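Local coordinates for protein mevalonate kinase (Staphylococcus aureus, PDB 2X7I) that probably phosphorylates mevalonate with ATP, as a GHMP-family kinase of the mevalonate route to isoprenoid precursors, at residues P28-P33 and P156-K161; V41-L46 and R113-F118; D60-D65 and N94-R99; V177-G182 and A296-T301. All blocks are in the same frame, centred on the assembly; numbering follows the deposited sequence.

In the fold
Contacts 1 and 2 draw on the two ends of strand 29-45, with centres 31 Å apart. One end pairs with strand 157-160, while the other faces helix 103-119. Contact 3 joins two loops of the same N-terminal region, and contact 4 closes the antiparallel sheet of the C-terminal one. Contacts 3 and 4 lie only 12 Å apart between centres and touch: Arg99 NE forms a salt bridge to Asp180 OD2 at 3.2 Å, so the two regions meet there. A bound citrate, probably from the crystallisation liquor, sits beside contact 3; in GHMP kinases the substrate cleft lies between the two domains, consistent with a pocket here.

Contact 1 (P28-P33 and P156-K161); sequences PAIAVP and PVWFQK
Ile30 lays its CG1 branch against the indole of Trp158, with Ile30 CG1 4.1 Å from Trp158 CD1; the two side chains cross obliquely. They form a non-hydrogen-bonded pair in an antiparallel beta arrangement, part of the mixed sheet of the N-terminal GHMP kinase domain. The strand segments run 171° apart in direction, with axes 4.9 Å from each other.

On both sides of Ile30 the pairing is hydrogen-bonded. Ala29 and Phe159 exchange two bonds, of which Phe159 N to Ala29 O is the shorter at 2.9 Å. Ala31 and Val157 exchange two more, and Ala31 N reaches Val157 O at 3.0 Å. The same carbonyls also take CA-H contacts, the shortest from Pro156 CA to Ala31 O at 3.2 Å. At the end of the pairing Val32 CG1 rests on Pro156 CB, 3.9 Å away.

Helix 145-153 covers the face carrying Ala31, Val157 and Phe159, through Thr150 and Ile146. Helix 203-222 packs on the other face, where Val214 meets both Ile30 and Gln160, and Gly211 O accepts from Gln160 NE2.

With CG anti to the backbone N (chi1 165°), the indole leans toward the Gln160 end of its strand. Gln160, bent at chi2, turns its amide back to meet it: Trp158 NE1 donates to a lone pair of Gln160 OE1 at 3.0 Å, nearly in the ring plane, with an N-H...O angle of 164°.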
# COMPACT_ATOMS: atom_id res chain seq x y z
N PRO A 28 6.29 2.60 -16.12
CA PRO A 28 5.51 1.36 -15.99
C PRO A 28 5.28 0.87 -14.55
O PRO A 28 6.19 0.91 -13.72
CB PRO A 28 6.34 0.33 -16.76
CG PRO A 28 7.37 1.09 -17.47
CD PRO A 28 7.62 2.33 -16.69
N ALA A 29 4.07 0.41 -14.28
CA ALA A 29 3.71 -0.11 -12.97
C ALA A 29 2.38 -0.88 -13.01
O ALA A 29 1.51 -0.62 -13.84
CB ALA A 29 3.62 1.04 -11.95
N ILE A 30 2.24 -1.84 -12.09
CA ILE A 30 0.96 -2.44 -11.79
C ILE A 30 0.67 -2.34 -10.29
O ILE A 30 1.33 -2.99 -9.48
CB ILE A 30 0.89 -3.90 -12.25
CG1 ILE A 30 0.98 -3.97 -13.78
CG2 ILE A 30 -0.40 -4.56 -11.73
CD1 ILE A 30 0.16 -5.05 -14.42
N ALA A 31 -0.31 -1.52 -9.94
CA ALA A 31 -0.74 -1.35 -8.56
C ALA A 31 -2.06 -2.09 -8.35
O ALA A 31 -2.89 -2.15 -9.26
CB ALA A 31 -0.90 0.11 -8.25
N VAL A 32 -2.25 -2.66 -7.16
CA VAL A 32 -3.50 -3.32 -6.80
C VAL A 32 -3.86 -2.95 -5.37
O VAL A 32 -2.96 -2.63 -4.58
CB VAL A 32 -3.41 -4.88 -6.89
CG1 VAL A 32 -3.10 -5.31 -8.30
CG2 VAL A 32 -2.37 -5.43 -5.90
N PRO A 33 -5.15 -3.02 -5.02
CA PRO A 33 -5.56 -2.79 -3.64
C PRO A 33 -4.89 -3.76 -2.68
O PRO A 33 -4.70 -4.92 -3.03
CB PRO A 33 -7.08 -3.04 -3.66
CG PRO A 33 -7.48 -2.95 -5.06
CD PRO A 33 -6.30 -3.37 -5.87
N PRO A 156 -7.21 -2.82 -10.02
CA PRO A 156 -5.82 -2.62 -10.40
C PRO A 156 -5.67 -1.45 -11.36
O PRO A 156 -6.57 -1.20 -12.15
CB PRO A 156 -5.43 -3.95 -11.09
CG PRO A 156 -6.49 -4.90 -10.77
CD PRO A 156 -7.73 -4.10 -10.54
N VAL A 157 -4.56 -0.74 -11.27
CA VAL A 157 -4.22 0.34 -12.19
C VAL A 157 -2.90 -0.01 -12.88
O VAL A 157 -1.94 -0.38 -12.22
CB VAL A 157 -4.06 1.68 -11.46
CG1 VAL A 157 -3.52 2.75 -12.42
CG2 VAL A 157 -5.38 2.12 -10.83
N TRP A 158 -2.89 0.11 -14.20
CA TRP A 158 -1.77 -0.31 -15.03
C TRP A 158 -1.24 0.92 -15.76
O TRP A 158 -2.00 1.57 -16.48
CB TRP A 158 -2.26 -1.38 -16.03
CG TRP A 158 -1.34 -1.65 -17.19
CD1 TRP A 158 0.02 -1.78 -17.14
CD2 TRP A 158 -1.71 -1.85 -18.56
NE1 TRP A 158 0.52 -2.03 -18.40
CE2 TRP A 158 -0.53 -2.07 -19.29
CE3 TRP A 158 -2.94 -1.85 -19.24
CZ2 TRP A 158 -0.53 -2.31 -20.68
CZ3 TRP A 158 -2.94 -2.08 -20.62
CH2 TRP A 158 -1.74 -2.31 -21.32
N PHE A 159 0.05 1.24 -15.54
CA PHE A 159 0.76 2.28 -16.30
C PHE A 159 1.68 1.63 -17.33
O PHE A 159 2.36 0.67 -17.01
CB PHE A 159 1.65 3.12 -15.36
CG PHE A 159 0.92 4.16 -14.51
CD1 PHE A 159 -0.47 4.18 -14.39
CD2 PHE A 159 1.66 5.11 -13.81
CE1 PHE A 159 -1.10 5.14 -13.59
CE2 PHE A 159 1.04 6.06 -13.01
CZ PHE A 159 -0.35 6.08 -12.90
N GLN A 160 1.71 2.18 -18.55
CA GLN A 160 2.66 1.72 -19.59
C GLN A 160 2.90 2.81 -20.63
O GLN A 160 1.94 3.33 -21.20
CB GLN A 160 2.10 0.51 -20.34
CG GLN A 160 3.14 -0.29 -21.11
CD GLN A 160 3.91 -1.26 -20.22
OE1 GLN A 160 3.32 -1.92 -19.37
NE2 GLN A 160 5.22 -1.34 -20.42
N LYS A 161 4.17 3.11 -20.93
CA LYS A 161 4.52 4.04 -22.01
C LYS A 161 3.78 5.37 -21.82
O LYS A 161 3.99 6.02 -20.82
CB LYS A 161 4.22 3.41 -23.39
CG LYS A 161 5.23 2.37 -23.87
CD LYS A 161 4.94 1.97 -25.32
CE LYS A 161 6.17 1.40 -26.04
NZ LYS A 161 6.03 1.46 -27.53

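Contact 2 (V41-L46 and R113-F118); sequences VLIEAL and RASYDF
This is an apolar helix-on-sheet contact: the far end of strand 29-45 packs beneath the last turns of helix 103-119 in the N-terminal domain of the GHMP kinase fold. The segment axes approach to 7.9 Å and run 31° apart in direction, so strand and helix point roughly the same way.

Alternate strand residues supply the side chains. Val41 CG1 meets Ala114 CB at 3.7 Å, and the small methyl leaves the backbones close enough for Val41 O to touch it too. Ile43 reaches further and divides its branches: CG1 also lies against Ala114 CB, CD1 extends to Ser115, and CG2 turns to Phe118.

Phe118 carries the rest. Its CG stands opposite the backbone N (chi1 -178°), which sends the ring out toward the strand. Ile43 CG2 lies over a ring face in an off-centre CH-pi contact, 4.1 Å from the Phe118 centroid and 30° off the normal. The edge of the same ring faces the strand backbone, with Phe118 CD1 3.4 Å from Ile43 O and Phe118 CE1 3.7 Å from Ala45 N, which lies in the ring plane. Ser115 OG, beside Ile43 CD1, bonds back to Phe111 O in its own helix.

Strand 87-93 borders the contact through Leu87, which touches both Ile43 and Phe118, while one turn earlier Ala110 and Phe111 of helix 103-119 continue the packing on Val41.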
# COMPACT_ATOMS: atom_id res chain seq x y z
N VAL A 41 -10.63 5.93 10.32
CA VAL A 41 -10.72 7.24 10.95
C VAL A 41 -12.12 7.46 11.53
O VAL A 41 -13.12 7.19 10.88
CB VAL A 41 -10.37 8.39 9.95
CG1 VAL A 41 -10.64 9.77 10.59
CG2 VAL A 41 -8.92 8.27 9.48
N LEU A 42 -12.16 7.93 12.78
CA LEU A 42 -13.41 8.30 13.44
C LEU A 42 -13.32 9.76 13.88
O LEU A 42 -12.34 10.17 14.49
CB LEU A 42 -13.66 7.40 14.65
CG LEU A 42 -14.86 7.75 15.53
CD1 LEU A 42 -16.19 7.63 14.78
CD2 LEU A 42 -14.88 6.87 16.79
N ILE A 43 -14.35 10.54 13.56
CA ILE A 43 -14.46 11.94 13.96
C ILE A 43 -15.72 12.09 14.79
O ILE A 43 -16.81 11.86 14.29
CB ILE A 43 -14.56 12.89 12.73
CG1 ILE A 43 -13.47 12.55 11.70
CG2 ILE A 43 -14.47 14.35 13.18
CD1 ILE A 43 -13.37 13.53 10.54
N GLU A 44 -15.56 12.48 16.06
CA GLU A 44 -16.68 12.61 17.00
C GLU A 44 -16.81 14.02 17.57
O GLU A 44 -15.90 14.51 18.23
CB GLU A 44 -16.47 11.68 18.19
CG GLU A 44 -16.48 10.20 17.88
CD GLU A 44 -16.17 9.36 19.10
OE1 GLU A 44 -14.96 9.25 19.45
OE2 GLU A 44 -17.12 8.82 19.71
N ALA A 45 -17.96 14.65 17.34
CA ALA A 45 -18.32 15.87 18.06
C ALA A 45 -18.57 15.51 19.52
O ALA A 45 -19.21 14.50 19.81
CB ALA A 45 -19.55 16.51 17.46
N LEU A 46 -18.04 16.32 20.42
CA LEU A 46 -18.24 16.16 21.87
C LEU A 46 -19.13 17.29 22.38
O LEU A 46 -19.65 18.08 21.58
CB LEU A 46 -16.88 16.14 22.59
CG LEU A 46 -16.11 14.81 22.65
CD1 LEU A 46 -16.53 13.84 21.56
CD2 LEU A 46 -14.61 15.09 22.55
N ARG A 113 -13.43 10.32 3.68
CA ARG A 113 -14.64 9.56 3.91
C ARG A 113 -15.29 9.91 5.26
O ARG A 113 -16.47 10.27 5.32
CB ARG A 113 -14.35 8.06 3.82
CG ARG A 113 -14.24 7.57 2.39
CD ARG A 113 -13.73 6.14 2.29
NE ARG A 113 -13.89 5.64 0.92
CZ ARG A 113 -13.26 4.60 0.39
NH1 ARG A 113 -12.40 3.88 1.10
NH2 ARG A 113 -13.50 4.26 -0.86
N ALA A 114 -14.51 9.81 6.34
CA ALA A 114 -14.96 10.17 7.68
C ALA A 114 -15.52 11.59 7.72
O ALA A 114 -16.54 11.85 8.37
CB ALA A 114 -13.81 10.04 8.67
N SER A 115 -14.85 12.51 7.02
CA SER A 115 -15.22 13.93 7.01
C SER A 115 -16.59 14.13 6.41
O SER A 115 -17.42 14.84 6.99
CB SER A 115 -14.21 14.76 6.22
OG SER A 115 -12.92 14.67 6.80
N TYR A 116 -16.82 13.54 5.24
CA TYR A 116 -18.11 13.64 4.58
C TYR A 116 -19.22 12.96 5.38
O TYR A 116 -20.33 13.47 5.45
CB TYR A 116 -18.04 13.06 3.17
CG TYR A 116 -17.54 14.06 2.17
CD1 TYR A 116 -16.22 14.51 2.23
CD2 TYR A 116 -18.37 14.57 1.18
CE1 TYR A 116 -15.74 15.44 1.33
CE2 TYR A 116 -17.89 15.51 0.26
CZ TYR A 116 -16.57 15.93 0.35
OH TYR A 116 -16.07 16.85 -0.53
N ASP A 117 -18.91 11.81 5.97
CA ASP A 117 -19.87 11.09 6.79
C ASP A 117 -20.30 11.94 8.01
O ASP A 117 -21.48 11.98 8.34
CB ASP A 117 -19.27 9.75 7.25
CG ASP A 117 -20.30 8.84 7.89
OD1 ASP A 117 -21.44 8.80 7.38
OD2 ASP A 117 -19.97 8.16 8.88
N PHE A 118 -19.34 12.61 8.63
CA PHE A 118 -19.57 13.54 9.74
C PHE A 118 -20.48 14.71 9.35
O PHE A 118 -21.44 15.02 10.07
CB PHE A 118 -18.21 14.07 10.21
CG PHE A 118 -18.26 15.00 11.38
CD1 PHE A 118 -18.14 14.52 12.67
CD2 PHE A 118 -18.37 16.37 11.19
CE1 PHE A 118 -18.13 15.37 13.75
CE2 PHE A 118 -18.37 17.24 12.27
CZ PHE A 118 -18.26 16.73 13.56

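Contact 3 (D60-D65 and N94-R99); sequences DGMLYD and NLPPSR
Two flat groups are met in this loop-to-loop contact, the Leu95-Pro96 peptide and the Asp65 carboxylate. Met62 SD sits over one face of the peptide, almost directly above Pro96 N at 3.6 Å, while at the peptide's oxygen end a water donates to Leu95 O at 3.0 Å. The Asp65 carboxylate has Pro97 CB on one face, well out of its plane and 3.4 Å from Asp65 OD1; the two side chains slide past each other in opposite directions.

Beyond CG the Met62 chain is extended, and this carries its tip along the backbone to put CE 3.5 Å from Asn94 O. The Pro97 ring also rests against backbone carbonyls: its CD lies 3.5 Å from Leu63 O. The same water donates to Leu63 O at 2.6 Å, making it the polar link between loops that otherwise meet by van der Waals contact. Ser98 N donates to the bound citrate.

Residues 94-99 follow strand 87-93 and run into the glycine-rich region before helix 103-119, as expected of the GHMP phosphate-binding motif. Residues 60-65 follow the parallel neighbour, strand 53-58, and lead to helix 70-80, and Met62 and Pro96 reach strand 300-305 through His300 and Trp302.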
# COMPACT_ATOMS: atom_id res chain seq x y z
N ASP A 60 0.34 -3.56 16.32
CA ASP A 60 1.63 -4.24 16.34
C ASP A 60 2.73 -3.28 16.84
O ASP A 60 2.42 -2.19 17.34
CB ASP A 60 1.94 -4.82 14.96
CG ASP A 60 2.91 -5.96 15.03
OD1 ASP A 60 2.48 -7.15 15.00
OD2 ASP A 60 4.12 -5.66 15.18
N GLY A 61 3.99 -3.69 16.75
CA GLY A 61 5.12 -2.83 17.15
C GLY A 61 5.64 -1.96 16.02
O GLY A 61 6.84 -1.85 15.82
N MET A 62 4.73 -1.34 15.27
CA MET A 62 5.10 -0.49 14.15
C MET A 62 5.29 0.96 14.58
O MET A 62 4.66 1.43 15.54
CB MET A 62 4.07 -0.58 13.02
CG MET A 62 4.06 -1.95 12.36
SD MET A 62 2.83 -2.12 11.08
CE MET A 62 2.49 -3.88 11.15
N LEU A 63 6.18 1.66 13.88
CA LEU A 63 6.42 3.07 14.13
C LEU A 63 5.26 3.90 13.59
O LEU A 63 4.51 3.46 12.71
CB LEU A 63 7.72 3.52 13.46
CG LEU A 63 9.00 2.77 13.82
CD1 LEU A 63 10.16 3.30 12.99
CD2 LEU A 63 9.32 2.86 15.31
N TYR A 64 5.11 5.10 14.16
CA TYR A 64 4.19 6.09 13.64
C TYR A 64 4.75 6.64 12.33
O TYR A 64 5.97 6.66 12.13
CB TYR A 64 4.01 7.22 14.65
CG TYR A 64 3.43 6.78 15.98
CD1 TYR A 64 4.24 6.57 17.08
CD2 TYR A 64 2.06 6.58 16.12
CE1 TYR A 64 3.72 6.17 18.28
CE2 TYR A 64 1.53 6.19 17.34
CZ TYR A 64 2.36 5.99 18.42
OH TYR A 64 1.85 5.59 19.63
N ASP A 65 3.86 7.06 11.44
CA ASP A 65 4.26 7.65 10.18
C ASP A 65 4.48 9.14 10.38
O ASP A 65 3.61 9.95 10.07
CB ASP A 65 3.18 7.40 9.11
CG ASP A 65 3.62 7.81 7.73
OD1 ASP A 65 4.82 8.10 7.56
OD2 ASP A 65 2.78 7.85 6.81
N ASN A 94 -2.93 -0.27 10.44
CA ASN A 94 -2.33 -1.58 10.32
C ASN A 94 -1.00 -1.56 9.55
O ASN A 94 -0.30 -2.58 9.45
CB ASN A 94 -3.32 -2.44 9.51
CG ASN A 94 -3.05 -3.90 9.63
OD1 ASN A 94 -2.26 -4.32 10.47
ND2 ASN A 94 -3.71 -4.69 8.80
N LEU A 95 -0.67 -0.39 9.00
CA LEU A 95 0.36 -0.23 7.97
C LEU A 95 1.61 0.45 8.48
O LEU A 95 1.52 1.44 9.21
CB LEU A 95 -0.20 0.59 6.81
CG LEU A 95 -1.38 -0.05 6.08
CD1 LEU A 95 -1.95 0.90 5.05
CD2 LEU A 95 -0.96 -1.35 5.45
N PRO A 96 2.79 -0.07 8.12
CA PRO A 96 4.03 0.58 8.51
C PRO A 96 4.31 1.76 7.60
O PRO A 96 3.82 1.80 6.46
CB PRO A 96 5.07 -0.52 8.28
CG PRO A 96 4.55 -1.28 7.15
CD PRO A 96 3.04 -1.27 7.31
N PRO A 97 5.07 2.74 8.09
CA PRO A 97 5.40 3.86 7.24
C PRO A 97 6.53 3.53 6.25
O PRO A 97 7.43 2.73 6.56
CB PRO A 97 5.86 4.91 8.25
CG PRO A 97 6.45 4.10 9.38
CD PRO A 97 5.68 2.84 9.42
N SER A 98 6.43 4.13 5.06
CA SER A 98 7.52 4.21 4.08
C SER A 98 7.93 2.88 3.45
O SER A 98 9.08 2.74 3.01
CB SER A 98 8.75 4.91 4.71
OG SER A 98 8.39 6.19 5.20
N ARG A 99 7.01 1.93 3.40
CA ARG A 99 7.24 0.63 2.79
C ARG A 99 6.50 0.48 1.45
O ARG A 99 6.43 -0.61 0.90
CB ARG A 99 6.77 -0.50 3.72
CG ARG A 99 7.33 -0.45 5.14
CD ARG A 99 8.85 -0.41 5.20
NE ARG A 99 9.47 -1.57 4.54
CZ ARG A 99 10.66 -2.08 4.84
NH1 ARG A 99 11.40 -1.58 5.82
NH2 ARG A 99 11.12 -3.12 4.16
O HOH W 1 2.22 3.32 11.47

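Contact 4 (V177-G182 and A296-T301); sequences VVIDTG and AGAAHT
A classic beta bulge opens the pairing of strands 175-180 and 300-305 at the edge of the C-terminal antiparallel sheet: Ala299 and His300 both face Asp180. Its signature is the double use of Asp180 O, which accepts weak bonds from Ala299 N at 3.1 Å and from His300 N at 3.3 Å. The return bond is shorter and straighter than either, Asp180 N giving to His300 O at 2.9 Å with an N-H...O angle of 175°.

Asp180 and His300 lie side by side and point the same way, their carboxylate and ring planes 34° apart. Asp180 OD1 comes to the ring edge, 3.2 Å from His300 CD2, a carbon rather than a nitrogen. The other oxygen closes an Asx turn: Gly182 N donates to Asp180 OD2 at 2.8 Å, coming from well above the carboxylate plane. OD2 is thus held by a backbone N-H and by a salt bridge to Arg99. Gly182, with positive phi, brings its CA up against Ala299 CB.

On the other face Ile179 CG2 packs on Ala298 CB at 3.6 Å, while Ile179 CG1 runs alongside Thr301 CG2 at 4.0 Å. Val293 of helix 283-295 lies against all three residues, and Glu294 takes the Thr301 hydroxyl.

That helix ends in a Schellman motif with Gly297 as C-prime, and the chain turns at once into edge strand 300-305, paired with strand 175-180: the closing helix-strand unit of the ferredoxin-like GHMP C-terminal domain.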
# COMPACT_ATOMS: atom_id res chain seq x y z
N VAL A 177 2.03 -13.48 0.22
CA VAL A 177 2.54 -13.07 1.53
C VAL A 177 3.35 -11.79 1.36
O VAL A 177 4.26 -11.74 0.54
CB VAL A 177 3.44 -14.14 2.17
CG1 VAL A 177 3.99 -13.65 3.51
CG2 VAL A 177 2.68 -15.44 2.36
N VAL A 178 2.99 -10.76 2.12
CA VAL A 178 3.67 -9.48 2.09
C VAL A 178 4.53 -9.39 3.34
O VAL A 178 4.03 -9.52 4.44
CB VAL A 178 2.65 -8.34 2.04
CG1 VAL A 178 3.34 -6.98 2.11
CG2 VAL A 178 1.79 -8.45 0.78
N ILE A 179 5.83 -9.20 3.15
CA ILE A 179 6.78 -9.15 4.26
C ILE A 179 7.44 -7.77 4.36
O ILE A 179 7.91 -7.23 3.38
CB ILE A 179 7.88 -10.20 4.10
CG1 ILE A 179 7.28 -11.61 4.11
CG2 ILE A 179 8.92 -10.05 5.20
CD1 ILE A 179 8.17 -12.66 3.47
N ASP A 180 7.45 -7.22 5.57
CA ASP A 180 8.15 -5.98 5.91
C ASP A 180 9.40 -6.37 6.69
O ASP A 180 9.30 -7.07 7.69
CB ASP A 180 7.22 -5.08 6.74
CG ASP A 180 7.91 -3.87 7.35
OD1 ASP A 180 7.29 -3.21 8.21
OD2 ASP A 180 9.06 -3.57 7.00
N THR A 181 10.57 -5.93 6.24
CA THR A 181 11.84 -6.29 6.90
C THR A 181 12.19 -5.37 8.08
O THR A 181 13.15 -5.62 8.79
CB THR A 181 13.02 -6.30 5.91
OG1 THR A 181 13.32 -4.97 5.48
CG2 THR A 181 12.70 -7.17 4.69
N GLY A 182 11.42 -4.30 8.29
CA GLY A 182 11.55 -3.49 9.49
C GLY A 182 12.69 -2.48 9.48
O GLY A 182 13.23 -2.13 8.43
N ALA A 296 12.29 -16.38 11.39
CA ALA A 296 13.60 -15.98 10.86
C ALA A 296 13.83 -14.46 10.88
O ALA A 296 14.80 -13.98 10.28
CB ALA A 296 13.77 -16.51 9.44
N GLY A 297 12.95 -13.72 11.55
CA GLY A 297 13.17 -12.29 11.81
C GLY A 297 12.32 -11.29 11.05
O GLY A 297 12.34 -10.10 11.39
N ALA A 298 11.57 -11.72 10.03
CA ALA A 298 10.66 -10.80 9.32
C ALA A 298 9.89 -10.01 10.37
O ALA A 298 9.26 -10.60 11.24
CB ALA A 298 9.70 -11.55 8.43
N ALA A 299 9.97 -8.68 10.30
CA ALA A 299 9.40 -7.83 11.35
C ALA A 299 7.87 -7.88 11.37
O ALA A 299 7.28 -7.98 12.44
CB ALA A 299 9.90 -6.39 11.22
N HIS A 300 7.25 -7.80 10.20
CA HIS A 300 5.78 -7.81 10.09
C HIS A 300 5.37 -8.52 8.80
O HIS A 300 6.08 -8.46 7.80
CB HIS A 300 5.21 -6.38 10.09
CG HIS A 300 5.79 -5.48 11.14
ND1 HIS A 300 5.36 -5.48 12.45
CD2 HIS A 300 6.78 -4.56 11.07
CE1 HIS A 300 6.05 -4.59 13.14
NE2 HIS A 300 6.92 -4.02 12.33
N THR A 301 4.22 -9.19 8.83
CA THR A 301 3.71 -9.90 7.66
C THR A 301 2.21 -9.74 7.47
O THR A 301 1.50 -9.41 8.41
CB THR A 301 4.06 -11.41 7.72
OG1 THR A 301 3.51 -11.98 8.91
CG2 THR A 301 5.58 -11.62 7.69